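Local atomic coordinates of STM4351 (Salmonella enterica, PDB entry 2Y7I), a protein that binds arginine with high specificity in the periplasm, probably as the solute receptor of an amino-acid uptake system. Residues D32-N37 against A220-K225; T50-S53 against P59-R62; V137-Y142 against F146-N151. One frame throughout, in Å; residues are numbered along the deposited sequence.

Interaction 1 (D32-N37 against A220-K225); sequences DIDVAN and AQMQEK
M222 reaches from helix 217-227 onto the flank of helix 31-42 and lays its thioether along D34 and V35. M222 packs through CG, SD and CE: SD lies 3.8 Å from D34 CB, and the methyl CE extends past it to reach the backbone D34 O at 3.5 Å. Next door, V35 CG2 is 4.1 Å from M222 SD. M222 gets there because CG stands beside its own backbone N (chi1 -72°) and the chain runs extended from that point, carrying sulfur and methyl across the gap. F31 and A38, from the same helix 31-42, also touch M222, so the thioether is packed along more than one turn.

The polar contact runs through a water. D34 OD2 accepts a hydrogen bond from it at 2.8 Å, and the same water takes one from K225 NZ at 2.6 Å. Direct pairing is absent, with D34 OD2 and K225 NZ 4.9 Å apart. D34 OD2 has a second, direct partner in the indole W226 NE1, so two donors grip one carboxylate oxygen. A220, Q223 and E224, further round helix 217-227, pack on the second subunit.

This joins the C-terminal helix of the chain to an early helix of the first lobe. The chemistry is mixed: a thioether packs against D34 and V35, while the carboxylate is steadied by an indole N-H and a solvent-mediated link to an ammonium group, which would probably favour its charged form.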
ATOM      1  N   ASP A  32      -9.625   9.621   0.403  1.00 14.37           N
ATOM      2  CA  ASP A  32      -9.201  10.008  -0.957  1.00 14.63           C
ATOM      3  C   ASP A  32      -8.388  11.291  -0.970  1.00 14.99           C
ATOM      4  O   ASP A  32      -7.493  11.445  -1.796  1.00 15.56           O
ATOM      5  CB  ASP A  32     -10.397  10.201  -1.887  1.00 14.15           C
ATOM      6  CG  ASP A  32     -10.966   8.902  -2.399  1.00 13.84           C
ATOM      7  OD1 ASP A  32     -10.344   7.824  -2.220  1.00 15.52           O
ATOM      8  OD2 ASP A  32     -12.053   8.958  -3.006  1.00 15.08           O
ATOM      9  N   ILE A  33      -8.723  12.213  -0.075  1.00 15.59           N
ATOM     10  CA  ILE A  33      -8.016  13.490   0.020  1.00 16.43           C
ATOM     11  C   ILE A  33      -6.588  13.261   0.520  1.00 16.68           C
ATOM     12  O   ILE A  33      -5.647  13.869   0.019  1.00 17.18           O
ATOM     13  CB  ILE A  33      -8.743  14.507   0.937  1.00 16.93           C
ATOM     14  CG1 ILE A  33     -10.235  14.645   0.561  1.00 18.06           C
ATOM     15  CG2 ILE A  33      -8.018  15.865   0.933  1.00 17.88           C
ATOM     16  CD1 ILE A  33     -10.531  14.897  -0.930  1.00 18.63           C
ATOM     17  N   ASP A  34      -6.438  12.387   1.509  1.00 16.93           N
ATOM     18  CA  ASP A  34      -5.108  12.033   2.038  1.00 17.23           C
ATOM     19  C   ASP A  34      -4.251  11.360   0.978  1.00 16.62           C
ATOM     20  O   ASP A  34      -3.063  11.684   0.832  1.00 17.71           O
ATOM     21  CB  ASP A  34      -5.224  11.159   3.292  1.00 17.47           C
ATOM     22  CG  ASP A  34      -5.622  11.965   4.518  1.00 19.59           C
ATOM     23  OD1 ASP A  34      -5.847  13.185   4.380  1.00 21.02           O
ATOM     24  OD2 ASP A  34      -5.718  11.391   5.615  1.00 21.48           O
ATOM     25  N   VAL A  35      -4.861  10.425   0.246  1.00 15.87           N
ATOM     26  CA  VAL A  35      -4.214   9.779  -0.890  1.00 15.34           C
ATOM     27  C   VAL A  35      -3.786  10.810  -1.949  1.00 15.59           C
ATOM     28  O   VAL A  35      -2.621  10.831  -2.350  1.00 15.74           O
ATOM     29  CB  VAL A  35      -5.099   8.661  -1.522  1.00 14.81           C
ATOM     30  CG1 VAL A  35      -4.484   8.143  -2.822  1.00 14.88           C
ATOM     31  CG2 VAL A  35      -5.278   7.489  -0.549  1.00 13.15           C
ATOM     32  N   ALA A  36      -4.716  11.659  -2.394  1.00 14.81           N
ATOM     33  CA  ALA A  36      -4.389  12.651  -3.434  1.00 15.25           C
ATOM     34  C   ALA A  36      -3.273  13.616  -2.998  1.00 16.38           C
ATOM     35  O   ALA A  36      -2.376  13.944  -3.787  1.00 16.29           O
ATOM     36  CB  ALA A  36      -5.646  13.418  -3.864  1.00 15.15           C
ATOM     37  N   ASN A  37      -3.328  14.064  -1.745  1.00 17.09           N
ATOM     38  CA  ASN A  37      -2.290  14.950  -1.210  1.00 18.59           C
ATOM     39  C   ASN A  37      -0.919  14.270  -1.201  1.00 18.59           C
ATOM     40  O   ASN A  37       0.085  14.881  -1.562  1.00 18.44           O
ATOM     41  CB  ASN A  37      -2.655  15.458   0.189  1.00 19.82           C
ATOM     42  CG  ASN A  37      -3.581  16.682   0.152  1.00 23.39           C
ATOM     43  OD1 ASN A  37      -3.362  17.615  -0.612  1.00 27.54           O
ATOM     44  ND2 ASN A  37      -4.598  16.683   0.998  1.00 25.64           N
ATOM     45  N   ALA A 220      -0.665   2.749   5.049  1.00 21.34           N
ATOM     46  CA  ALA A 220      -1.300   1.810   5.981  1.00 22.20           C
ATOM     47  C   ALA A 220      -2.020   2.579   7.095  1.00 22.75           C
ATOM     48  O   ALA A 220      -3.134   2.222   7.492  1.00 22.13           O
ATOM     49  CB  ALA A 220      -0.279   0.844   6.556  1.00 23.51           C
ATOM     50  N   GLN A 221      -1.386   3.652   7.572  1.00 23.77           N
ATOM     51  CA  GLN A 221      -1.984   4.509   8.601  1.00 25.05           C
ATOM     52  C   GLN A 221      -3.232   5.257   8.111  1.00 23.62           C
ATOM     53  O   GLN A 221      -4.171   5.451   8.882  1.00 23.99           O
ATOM     54  CB  GLN A 221      -0.945   5.480   9.177  1.00 26.12           C
ATOM     55  CG  GLN A 221       0.215   4.790   9.892  1.00 30.22           C
ATOM     56  CD  GLN A 221       1.458   5.664   9.990  1.00 34.32           C
ATOM     57  OE1 GLN A 221       1.471   6.813   9.528  1.00 36.00           O
ATOM     58  NE2 GLN A 221       2.518   5.119  10.583  1.00 36.86           N
ATOM     59  N   MET A 222      -3.250   5.661   6.836  1.00 22.74           N
ATOM     60  CA  MET A 222      -4.449   6.283   6.234  1.00 22.21           C
ATOM     61  C   MET A 222      -5.655   5.345   6.270  1.00 21.98           C
ATOM     62  O   MET A 222      -6.776   5.769   6.563  1.00 21.72           O
ATOM     63  CB  MET A 222      -4.190   6.695   4.783  1.00 21.20           C
ATOM     64  CG  MET A 222      -3.282   7.892   4.602  1.00 22.27           C
ATOM     65  SD  MET A 222      -2.979   8.134   2.839  1.00 22.90           S
ATOM     66  CE  MET A 222      -1.600   9.269   2.879  1.00 23.52           C
ATOM     67  N   GLN A 223      -5.413   4.072   5.965  1.00 21.95           N
ATOM     68  CA  GLN A 223      -6.456   3.049   5.980  1.00 21.66           C
ATOM     69  C   GLN A 223      -6.958   2.805   7.403  1.00 22.95           C
ATOM     70  O   GLN A 223      -8.169   2.735   7.639  1.00 22.23           O
ATOM     71  CB  GLN A 223      -5.924   1.750   5.370  1.00 21.77           C
ATOM     72  CG  GLN A 223      -5.670   1.830   3.854  1.00 20.94           C
ATOM     73  CD  GLN A 223      -5.107   0.531   3.279  1.00 23.62           C
ATOM     74  OE1 GLN A 223      -4.111   0.538   2.550  1.00 23.60           O
ATOM     75  NE2 GLN A 223      -5.729  -0.588   3.625  1.00 23.00           N
ATOM     76  N   GLU A 224      -6.017   2.676   8.339  1.00 24.80           N
ATOM     77  CA  GLU A 224      -6.318   2.582   9.768  1.00 27.09           C
ATOM     78  C   GLU A 224      -7.180   3.758  10.244  1.00 27.04           C
ATOM     79  O   GLU A 224      -8.184   3.559  10.932  1.00 27.48           O
ATOM     80  CB  GLU A 224      -5.011   2.498  10.562  1.00 29.14           C
ATOM     81  CG  GLU A 224      -5.131   2.611  12.079  1.00 33.39           C
ATOM     82  CD  GLU A 224      -3.773   2.584  12.774  1.00 38.32           C
ATOM     83  OE1 GLU A 224      -2.779   3.101  12.211  1.00 40.40           O
ATOM     84  OE2 GLU A 224      -3.701   2.046  13.893  1.00 40.94           O
ATOM     85  N   LYS A 225      -6.802   4.974   9.863  1.00 26.44           N
ATOM     86  CA  LYS A 225      -7.548   6.162  10.277  1.00 26.48           C
ATOM     87  C   LYS A 225      -8.984   6.166   9.758  1.00 25.09           C
ATOM     88  O   LYS A 225      -9.928   6.394  10.521  1.00 24.56           O
ATOM     89  CB  LYS A 225      -6.841   7.440   9.824  1.00 26.67           C
ATOM     90  CG  LYS A 225      -7.704   8.686  10.006  1.00 28.17           C
ATOM     91  CD  LYS A 225      -6.930   9.961   9.832  1.00 29.97           C
ATOM     92  CE  LYS A 225      -7.776  11.130  10.306  1.00 30.08           C
ATOM     93  NZ  LYS A 225      -7.007  12.405  10.285  1.00 32.64           N
TER
HETATM   94  O   HOH W   1      -6.227  13.032   7.860  1.00 27.56           O

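Interaction 2 (T50-S53 against P59-R62); sequences TNQS and PSLR
Q52 lays the end of its side chain against S60, its amide nitrogen meeting the serine hydroxyl. The pair closes a strand-loop-helix unit in a lobe of the type 2 periplasmic binding protein fold: strand 46-51, which pairs in parallel with strand 7-12, gives way to a loop and then to helix 57-62.

One hydrogen bond carries the contact. Q52 NE2 donates to S60 OG at 2.8 Å, with an N-H...O angle of 154°, and the hydroxyl lies only 5° out of the amide plane, so the N-H is well aimed. Q52 CG is tucked in over its own backbone (chi1 63°), and from there the chain runs extended, which carries the amide across to the helix although the nearest CA atoms, those of Q52 and S60, are 9.7 Å apart.

The amide is held at both ends. NE2 is shared with S56 OG, its stronger partner, and K65 NZ bonds to OE1; the lysine charge would probably draw electron density toward OE1 and make NE2 a better donor. S60 OG also bonds to S56 O one turn back in the chain, which helps to set the rotation of the hydroxyl. F66 touches both Q52 and S60.

A functional site is close: S53 OG bonds to the zinc ligand D55, and the Q52 side chain lies about 9 Å from a bound zinc ion and about 10 Å from the bound arginine. Apart from the hydrogen bond, the nearest approach is Q52 NE2 to S60 CB, at 3.5 Å.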
ATOM      1  N   THR A  50     -12.150  20.410  -6.503  1.00 22.48           N
ATOM      2  CA  THR A  50     -13.449  20.971  -6.872  1.00 22.66           C
ATOM      3  C   THR A  50     -14.501  19.929  -6.507  1.00 21.00           C
ATOM      4  O   THR A  50     -14.382  18.762  -6.896  1.00 20.04           O
ATOM      5  CB  THR A  50     -13.504  21.316  -8.372  1.00 23.21           C
ATOM      6  OG1 THR A  50     -12.453  22.236  -8.674  1.00 24.91           O
ATOM      7  CG2 THR A  50     -14.853  21.952  -8.761  1.00 24.96           C
ATOM      8  N   ASN A  51     -15.503  20.357  -5.742  1.00 20.49           N
ATOM      9  CA  ASN A  51     -16.567  19.499  -5.243  1.00 19.19           C
ATOM     10  C   ASN A  51     -17.851  19.711  -6.058  1.00 19.60           C
ATOM     11  O   ASN A  51     -18.395  20.813  -6.098  1.00 20.09           O
ATOM     12  CB  ASN A  51     -16.785  19.802  -3.749  1.00 19.71           C
ATOM     13  CG  ASN A  51     -18.000  19.104  -3.155  1.00 19.43           C
ATOM     14  OD1 ASN A  51     -18.619  19.627  -2.228  1.00 22.67           O
ATOM     15  ND2 ASN A  51     -18.340  17.933  -3.662  1.00 18.13           N
ATOM     16  N   GLN A  52     -18.303  18.659  -6.736  1.00 18.49           N
ATOM     17  CA  GLN A  52     -19.509  18.725  -7.587  1.00 18.94           C
ATOM     18  C   GLN A  52     -20.147  17.331  -7.624  1.00 17.56           C
ATOM     19  O   GLN A  52     -19.568  16.378  -7.095  1.00 16.62           O
ATOM     20  CB  GLN A  52     -19.175  19.247  -8.990  1.00 20.38           C
ATOM     21  CG  GLN A  52     -18.217  18.368  -9.800  1.00 20.47           C
ATOM     22  CD  GLN A  52     -17.815  18.999 -11.134  1.00 24.20           C
ATOM     23  OE1 GLN A  52     -17.181  20.056 -11.174  1.00 26.02           O
ATOM     24  NE2 GLN A  52     -18.177  18.341 -12.234  1.00 23.46           N
ATOM     25  N   SER A  53     -21.326  17.205  -8.225  1.00 16.96           N
ATOM     26  CA  SER A  53     -22.056  15.927  -8.194  1.00 16.04           C
ATOM     27  C   SER A  53     -21.235  14.788  -8.811  1.00 14.85           C
ATOM     28  O   SER A  53     -20.502  14.997  -9.786  1.00 14.92           O
ATOM     29  CB  SER A  53     -23.432  16.061  -8.870  1.00 16.22           C
ATOM     30  OG  SER A  53     -23.323  16.435 -10.240  1.00 17.99           O
ATOM     31  N   PRO A  59     -17.742  13.553 -17.145  1.00 19.77           N
ATOM     32  CA  PRO A  59     -17.970  14.566 -18.179  1.00 21.16           C
ATOM     33  C   PRO A  59     -17.121  15.834 -18.044  1.00 21.90           C
ATOM     34  O   PRO A  59     -16.583  16.318 -19.045  1.00 22.68           O
ATOM     35  CB  PRO A  59     -19.456  14.898 -18.023  1.00 22.07           C
ATOM     36  CG  PRO A  59     -20.053  13.660 -17.500  1.00 21.13           C
ATOM     37  CD  PRO A  59     -19.014  13.017 -16.620  1.00 18.77           C
ATOM     38  N   SER A  60     -16.985  16.355 -16.825  1.00 21.35           N
ATOM     39  CA  SER A  60     -16.160  17.539 -16.585  1.00 22.16           C
ATOM     40  C   SER A  60     -14.678  17.263 -16.826  1.00 22.38           C
ATOM     41  O   SER A  60     -13.966  18.116 -17.344  1.00 23.16           O
ATOM     42  CB  SER A  60     -16.375  18.074 -15.166  1.00 21.36           C
ATOM     43  OG  SER A  60     -17.680  18.595 -15.012  1.00 21.62           O
ATOM     44  N   LEU A  61     -14.220  16.074 -16.431  1.00 21.83           N
ATOM     45  CA  LEU A  61     -12.847  15.639 -16.705  1.00 22.32           C
ATOM     46  C   LEU A  61     -12.567  15.646 -18.207  1.00 24.10           C
ATOM     47  O   LEU A  61     -11.542  16.184 -18.665  1.00 24.95           O
ATOM     48  CB  LEU A  61     -12.608  14.231 -16.124  1.00 20.45           C
ATOM     49  CG  LEU A  61     -11.229  13.572 -16.298  1.00 20.99           C
ATOM     50  CD1 LEU A  61     -10.080  14.443 -15.748  1.00 21.10           C
ATOM     51  CD2 LEU A  61     -11.221  12.203 -15.643  1.00 19.84           C
ATOM     52  N   ARG A  62     -13.486  15.063 -18.972  1.00 25.33           N
ATOM     53  CA  ARG A  62     -13.371  15.024 -20.434  1.00 27.61           C
ATOM     54  C   ARG A  62     -13.400  16.429 -21.049  1.00 29.68           C
ATOM     55  O   ARG A  62     -12.720  16.693 -22.036  1.00 30.19           O
ATOM     56  CB  ARG A  62     -14.465  14.139 -21.044  1.00 28.18           C
ATOM     57  CG  ARG A  62     -14.304  12.649 -20.726  1.00 28.23           C
ATOM     58  CD  ARG A  62     -15.523  11.817 -21.128  1.00 30.84           C
ATOM     59  NE  ARG A  62     -15.790  11.833 -22.569  1.00 33.04           N
ATOM     60  CZ  ARG A  62     -15.186  11.057 -23.471  1.00 36.00           C
ATOM     61  NH1 ARG A  62     -14.256  10.184 -23.104  1.00 36.61           N
ATOM     62  NH2 ARG A  62     -15.509  11.151 -24.752  1.00 36.72           N
TER

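Interaction 3 (V137-Y142 against F146-N151); sequences VAYDSY and FTDLKN. With ZN (zinc ion), chain D.
Y139 gives its phenol proton to D148 in a short hydrogen bond, OH to OD2 at 2.6 Å. OD2 lies at the edge of the tyrosine ring, in its plane. The carboxylate receives the bond on its anti side, with the phenol 15° out of its plane, and ring and carboxylate are turned 77° apart. D140, the next residue, points elsewhere: its OD2 binds a zinc ion at 1.9 Å, which D55 also ligates, while OD1 is held by N119.

The second bond across the contact is the i to i+4 backbone bond of the helix, F146 N to Y142 O at 2.9 Å and nearly straight. S141 caps the start of this helix, its OG bonding to L143 N.

With chi1 at -71°, F146 turns its ring back toward the preceding turn, CD2 coming to 3.2 Å from Y142 O at an oblique angle. Its CE2 rests 4.1 Å from Y142 CB. Y142 OH bonds to F158 O, and its side chain lies about 5 Å from the bound arginine.

In the fold, strand 135-139 runs into helix 142-150, the first half of a beta-alpha-beta crossover that returns through strand 156-160. F146 stacks on W167 and packs on I164, both of helix 161-168, and touches V157 of the returning strand.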
ATOM      1  N   VAL A 137     -34.298   5.144  -6.571  1.00 19.46           N
ATOM      2  CA  VAL A 137     -34.561   6.571  -6.536  1.00 19.19           C
ATOM      3  C   VAL A 137     -33.200   7.234  -6.563  1.00 18.34           C
ATOM      4  O   VAL A 137     -32.390   7.029  -5.661  1.00 16.91           O
ATOM      5  CB  VAL A 137     -35.361   6.983  -5.271  1.00 19.30           C
ATOM      6  CG1 VAL A 137     -35.701   8.483  -5.301  1.00 19.99           C
ATOM      7  CG2 VAL A 137     -36.634   6.145  -5.144  1.00 19.84           C
ATOM      8  N   ALA A 138     -32.958   8.016  -7.613  1.00 18.24           N
ATOM      9  CA  ALA A 138     -31.644   8.591  -7.884  1.00 18.26           C
ATOM     10  C   ALA A 138     -31.495   9.953  -7.209  1.00 18.35           C
ATOM     11  O   ALA A 138     -32.419  10.778  -7.242  1.00 19.16           O
ATOM     12  CB  ALA A 138     -31.442   8.731  -9.395  1.00 19.20           C
ATOM     13  N   TYR A 139     -30.320  10.167  -6.627  1.00 17.28           N
ATOM     14  CA  TYR A 139     -29.950  11.406  -5.945  1.00 17.49           C
ATOM     15  C   TYR A 139     -28.574  11.828  -6.430  1.00 17.58           C
ATOM     16  O   TYR A 139     -27.743  10.974  -6.726  1.00 16.68           O
ATOM     17  CB  TYR A 139     -29.859  11.159  -4.430  1.00 16.62           C
ATOM     18  CG  TYR A 139     -31.190  10.863  -3.782  1.00 16.62           C
ATOM     19  CD1 TYR A 139     -31.675   9.556  -3.700  1.00 14.57           C
ATOM     20  CD2 TYR A 139     -31.970  11.894  -3.262  1.00 16.87           C
ATOM     21  CE1 TYR A 139     -32.912   9.283  -3.118  1.00 16.39           C
ATOM     22  CE2 TYR A 139     -33.213  11.632  -2.657  1.00 18.15           C
ATOM     23  CZ  TYR A 139     -33.675  10.326  -2.600  1.00 16.56           C
ATOM     24  OH  TYR A 139     -34.895  10.084  -2.017  1.00 18.38           O
ATOM     25  N   ASP A 140     -28.313  13.134  -6.493  1.00 18.36           N
ATOM     26  CA  ASP A 140     -26.933  13.590  -6.700  1.00 19.12           C
ATOM     27  C   ASP A 140     -26.128  13.755  -5.405  1.00 19.71           C
ATOM     28  O   ASP A 140     -25.062  14.384  -5.392  1.00 20.33           O
ATOM     29  CB  ASP A 140     -26.879  14.853  -7.572  1.00 19.51           C
ATOM     30  CG  ASP A 140     -26.932  14.524  -9.046  1.00 19.02           C
ATOM     31  OD1 ASP A 140     -27.295  13.373  -9.368  1.00 18.03           O
ATOM     32  OD2 ASP A 140     -26.619  15.382  -9.891  1.00 16.75           O
ATOM     33  N   SER A 141     -26.641  13.210  -4.309  1.00 20.63           N
ATOM     34  CA  SER A 141     -25.911  13.248  -3.043  1.00 21.22           C
ATOM     35  C   SER A 141     -26.483  12.242  -2.067  1.00 20.82           C
ATOM     36  O   SER A 141     -27.672  12.307  -1.744  1.00 20.29           O
ATOM     37  CB  SER A 141     -25.986  14.651  -2.432  1.00 22.88           C
ATOM     38  OG  SER A 141     -25.415  14.662  -1.135  1.00 25.95           O
ATOM     39  N   TYR A 142     -25.634  11.320  -1.604  1.00 19.88           N
ATOM     40  CA  TYR A 142     -26.028  10.387  -0.548  1.00 20.09           C
ATOM     41  C   TYR A 142     -26.612  11.114   0.669  1.00 20.44           C
ATOM     42  O   TYR A 142     -27.489  10.579   1.340  1.00 20.75           O
ATOM     43  CB  TYR A 142     -24.891   9.385  -0.208  1.00 19.29           C
ATOM     44  CG  TYR A 142     -24.894   8.191  -1.145  1.00 19.62           C
ATOM     45  CD1 TYR A 142     -25.857   7.194  -1.021  1.00 19.99           C
ATOM     46  CD2 TYR A 142     -23.953   8.068  -2.174  1.00 19.78           C
ATOM     47  CE1 TYR A 142     -25.891   6.096  -1.894  1.00 19.85           C
ATOM     48  CE2 TYR A 142     -23.966   6.965  -3.049  1.00 19.39           C
ATOM     49  CZ  TYR A 142     -24.947   5.983  -2.905  1.00 19.91           C
ATOM     50  OH  TYR A 142     -25.010   4.904  -3.785  1.00 16.07           O
ATOM     51  N   PHE A 146     -30.004   9.873   2.521  1.00 17.97           N
ATOM     52  CA  PHE A 146     -30.134   9.596   3.967  1.00 18.35           C
ATOM     53  C   PHE A 146     -31.247  10.404   4.632  1.00 18.93           C
ATOM     54  O   PHE A 146     -32.026   9.867   5.430  1.00 19.79           O
ATOM     55  CB  PHE A 146     -28.802   9.823   4.689  1.00 18.42           C
ATOM     56  CG  PHE A 146     -27.752   8.792   4.371  1.00 18.04           C
ATOM     57  CD1 PHE A 146     -28.051   7.431   4.438  1.00 17.93           C
ATOM     58  CD2 PHE A 146     -26.466   9.178   4.010  1.00 17.53           C
ATOM     59  CE1 PHE A 146     -27.090   6.476   4.149  1.00 18.37           C
ATOM     60  CE2 PHE A 146     -25.493   8.229   3.714  1.00 18.65           C
ATOM     61  CZ  PHE A 146     -25.805   6.873   3.781  1.00 18.90           C
ATOM     62  N   THR A 147     -31.338  11.688   4.296  1.00 19.27           N
ATOM     63  CA  THR A 147     -32.423  12.527   4.794  1.00 20.10           C
ATOM     64  C   THR A 147     -33.780  11.926   4.441  1.00 19.96           C
ATOM     65  O   THR A 147     -34.680  11.851   5.283  1.00 20.52           O
ATOM     66  CB  THR A 147     -32.315  13.973   4.247  1.00 20.74           C
ATOM     67  OG1 THR A 147     -31.052  14.522   4.632  1.00 21.50           O
ATOM     68  CG2 THR A 147     -33.430  14.855   4.798  1.00 22.66           C
ATOM     69  N   ASP A 148     -33.919  11.503   3.189  1.00 19.15           N
ATOM     70  CA  ASP A 148     -35.160  10.903   2.712  1.00 19.80           C
ATOM     71  C   ASP A 148     -35.456   9.549   3.342  1.00 19.25           C
ATOM     72  O   ASP A 148     -36.619   9.190   3.522  1.00 20.43           O
ATOM     73  CB  ASP A 148     -35.152  10.799   1.192  1.00 19.47           C
ATOM     74  CG  ASP A 148     -35.618  12.086   0.519  1.00 22.15           C
ATOM     75  OD1 ASP A 148     -35.752  13.123   1.207  1.00 23.73           O
ATOM     76  OD2 ASP A 148     -35.861  12.061  -0.703  1.00 23.57           O
ATOM     77  N   LEU A 149     -34.411   8.795   3.673  1.00 18.06           N
ATOM     78  CA  LEU A 149     -34.580   7.556   4.432  1.00 17.57           C
ATOM     79  C   LEU A 149     -35.145   7.845   5.826  1.00 18.96           C
ATOM     80  O   LEU A 149     -36.092   7.202   6.273  1.00 19.13           O
ATOM     81  CB  LEU A 149     -33.250   6.796   4.535  1.00 16.71           C
ATOM     82  CG  LEU A 149     -33.193   5.516   5.384  1.00 16.43           C
ATOM     83  CD1 LEU A 149     -34.108   4.411   4.847  1.00 16.70           C
ATOM     84  CD2 LEU A 149     -31.775   5.011   5.512  1.00 15.61           C
ATOM     85  N   LYS A 150     -34.568   8.834   6.495  1.00 20.14           N
ATOM     86  CA  LYS A 150     -34.960   9.174   7.852  1.00 21.92           C
ATOM     87  C   LYS A 150     -36.371   9.750   7.960  1.00 23.35           C
ATOM     88  O   LYS A 150     -37.046   9.553   8.975  1.00 23.66           O
ATOM     89  CB  LYS A 150     -33.929  10.105   8.483  1.00 22.89           C
ATOM     90  CG  LYS A 150     -32.639   9.370   8.852  1.00 23.35           C
ATOM     91  CD  LYS A 150     -31.874  10.055   9.956  1.00 27.11           C
ATOM     92  CE  LYS A 150     -30.943  11.122   9.417  1.00 30.00           C
ATOM     93  NZ  LYS A 150     -29.806  11.362  10.378  1.00 31.79           N
ATOM     94  N   ASN A 151     -36.796  10.434   6.897  0.50 23.32           N
ATOM     95  CA  ASN A 151     -38.140  11.009   6.781  0.50 24.82           C
ATOM     96  C   ASN A 151     -39.169  10.027   6.207  0.50 24.77           C
ATOM     97  O   ASN A 151     -40.286  10.420   5.879  0.50 25.34           O
ATOM     98  CB  ASN A 151     -38.100  12.278   5.921  0.50 24.95           C
ATOM     99  CG  ASN A 151     -37.551  13.485   6.675  0.50 25.91           C
ATOM    100  OD1 ASN A 151     -36.934  14.376   6.088  0.50 25.58           O
ATOM    101  ND2 ASN A 151     -37.772  13.513   7.983  0.50 26.07           N
TER
HETATM  102 ZN    ZN D1246     -26.620  14.863 -11.667  1.00 16.19          ZN

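Overall arrangement
Interactions 1 and 2 lie in the lobe built on the parallel sheet 46-51, 7-12, 68-69, with centres about 22 Å apart; helix 31-42 of the first leads directly into strand 46-51 of the second. Interaction 3 belongs to the other lobe, on the mixed sheet, its centre about 27 Å from that of interaction 1 and about 21 Å from that of interaction 2. In sequence, interactions 2 and 3 follow one another between the two halves of interaction 1, so the chain ends back in the first lobe. The lobes touch at S53 CB and D140 OD2, 3.4 Å apart, and zinc joins D55 to D140 across the cleft, consistent with a closed, arginine-bound form.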